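Local coordinates for alkylhalidase CmlS (Streptomyces venezuelae, PDB 3I3L), which is a flavin-dependent halogenase of chloramphenicol biosynthesis that carries FAD covalently bound through an aspartate, at residues Ala458-Arg461 against Trp462-Leu466. Numbering follows the deposited sequence.
Sequences ARVR and WISDL
Ser464 turns its hydroxyl back onto the carbonyl of Val460, one turn earlier in the alpha-helix 456-471, a surface helix lying well away from the flavin. With OG beside its own backbone N (chi1 -62°), Ser464 donates from OG to Val460 O over 3.2 Å, approaching from above the carbonyl plane. Val460 O also takes the regular i to i+4 bond from Ser464 N at 2.7 Å, so one residue grips it twice. Val460 CG1 lies next to this hydroxyl, 4.1 Å from Ser464 OG.

The carbonyl of Arg459 is covered differently, by carbon. Ile463 N makes the helical bond to it, while Ile463 CG1, held beside its own backbone N, comes within 3.4 Å of Arg459 O. Trp462, one residue back, brings its CB to 3.4 Å from Arg459 O, and its indole only turns an edge toward this oxygen, near the ring plane, with Trp462 CE3 4.0 Å from Arg459 O. The Arg459 and Trp462 side chains face helix 430-439, touching Ile438 and Thr434 respectively, and so join the two helices.

Further along, the guanidinium of Arg461 and the carboxylate of Asp465 are not in contact despite their opposite charges; Asp465 OD1 forms a salt bridge with Arg469. What links Arg461 and Asp465 is the main chain: Asp465 N donates to Arg461 O at 2.9 Å.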
loop_
_atom_site.group_PDB
_atom_site.type_symbol
_atom_site.label_atom_id
_atom_site.label_comp_id
_atom_site.label_asym_id
_atom_site.label_seq_id
_atom_site.Cartn_x
_atom_site.Cartn_y
_atom_site.Cartn_z
ATOM N N ALA A 458 9.266 -5.744 23.172
ATOM C CA ALA A 458 9.795 -6.388 21.952
ATOM C C ALA A 458 10.223 -5.300 20.949
ATOM O O ALA A 458 11.249 -5.422 20.267
ATOM C CB ALA A 458 8.779 -7.389 21.323
ATOM N N ARG A 459 9.478 -4.199 20.904
ATOM C CA ARG A 459 9.918 -3.076 20.049
ATOM C C ARG A 459 11.303 -2.638 20.430
ATOM O O ARG A 459 12.189 -2.471 19.578
ATOM C CB ARG A 459 9.029 -1.861 20.197
ATOM C CG ARG A 459 7.725 -1.943 19.464
ATOM C CD ARG A 459 6.854 -0.653 19.655
ATOM N NE ARG A 459 5.452 -1.028 19.583
ATOM C CZ ARG A 459 4.838 -1.420 18.451
ATOM N NH1 ARG A 459 5.475 -1.451 17.254
ATOM N NH2 ARG A 459 3.562 -1.772 18.496
ATOM N N VAL A 460 11.465 -2.386 21.728
ATOM C CA VAL A 460 12.655 -1.736 22.181
ATOM C C VAL A 460 13.823 -2.679 21.987
ATOM O O VAL A 460 14.926 -2.273 21.639
ATOM C CB VAL A 460 12.501 -1.278 23.633
ATOM C CG1 VAL A 460 13.873 -1.270 24.341
ATOM C CG2 VAL A 460 11.856 0.088 23.627
ATOM N N ARG A 461 13.548 -3.942 22.219
ATOM C CA ARG A 461 14.507 -4.982 22.069
ATOM C C ARG A 461 15.009 -5.041 20.611
ATOM O O ARG A 461 16.211 -5.292 20.347
ATOM C CB ARG A 461 13.821 -6.277 22.453
ATOM C CG ARG A 461 14.593 -7.474 22.208
ATOM C CD ARG A 461 14.392 -8.518 23.315
ATOM N NE ARG A 461 15.572 -9.412 23.306
ATOM C CZ ARG A 461 16.820 -9.030 22.993
ATOM N NH1 ARG A 461 17.085 -7.753 22.676
ATOM N NH2 ARG A 461 17.822 -9.922 23.018
ATOM N N TRP A 462 14.109 -4.795 19.666
ATOM C CA TRP A 462 14.518 -4.721 18.281
ATOM C C TRP A 462 15.422 -3.508 18.039
ATOM O O TRP A 462 16.478 -3.601 17.381
ATOM C CB TRP A 462 13.301 -4.734 17.332
ATOM C CG TRP A 462 13.704 -4.399 15.925
ATOM C CD1 TRP A 462 14.272 -5.248 15.011
ATOM C CD2 TRP A 462 13.665 -3.108 15.308
ATOM N NE1 TRP A 462 14.557 -4.568 13.842
ATOM C CE2 TRP A 462 14.202 -3.251 14.003
ATOM C CE3 TRP A 462 13.168 -1.856 15.710
ATOM C CZ2 TRP A 462 14.273 -2.190 13.105
ATOM C CZ3 TRP A 462 13.251 -0.799 14.837
ATOM C CH2 TRP A 462 13.799 -0.971 13.534
ATOM N N ILE A 463 15.043 -2.371 18.584
ATOM C CA ILE A 463 15.877 -1.181 18.480
ATOM C C ILE A 463 17.271 -1.410 19.113
ATOM O O ILE A 463 18.294 -1.024 18.536
ATOM C CB ILE A 463 15.172 0.033 19.173
ATOM C CG1 ILE A 463 13.840 0.327 18.463
ATOM C CG2 ILE A 463 16.063 1.290 19.226
ATOM C CD1 ILE A 463 12.885 1.283 19.216
ATOM N N SER A 464 17.309 -2.020 20.299
ATOM C CA SER A 464 18.601 -2.277 20.947
ATOM C C SER A 464 19.428 -3.239 20.088
ATOM O O SER A 464 20.645 -3.135 20.030
ATOM C CB SER A 464 18.416 -2.883 22.354
ATOM O OG SER A 464 17.724 -1.970 23.206
ATOM N N ASP A 465 18.762 -4.173 19.409
ATOM C CA ASP A 465 19.505 -5.094 18.547
ATOM C C ASP A 465 20.083 -4.356 17.314
ATOM O O ASP A 465 21.237 -4.571 16.926
ATOM C CB ASP A 465 18.654 -6.295 18.132
ATOM C CG ASP A 465 19.485 -7.361 17.448
ATOM O OD1 ASP A 465 19.175 -7.712 16.281
ATOM O OD2 ASP A 465 20.475 -7.833 18.079
ATOM N N LEU A 466 19.277 -3.451 16.748
ATOM C CA LEU A 466 19.701 -2.633 15.637
ATOM C C LEU A 466 20.866 -1.753 16.062
ATOM O O LEU A 466 21.870 -1.624 15.335
ATOM C CB LEU A 466 18.554 -1.759 15.174
ATOM C CG LEU A 466 18.646 -0.848 13.945
ATOM C CD1 LEU A 466 17.425 0.013 13.847
ATOM C CD2 LEU A 466 19.779 0.046 14.011
#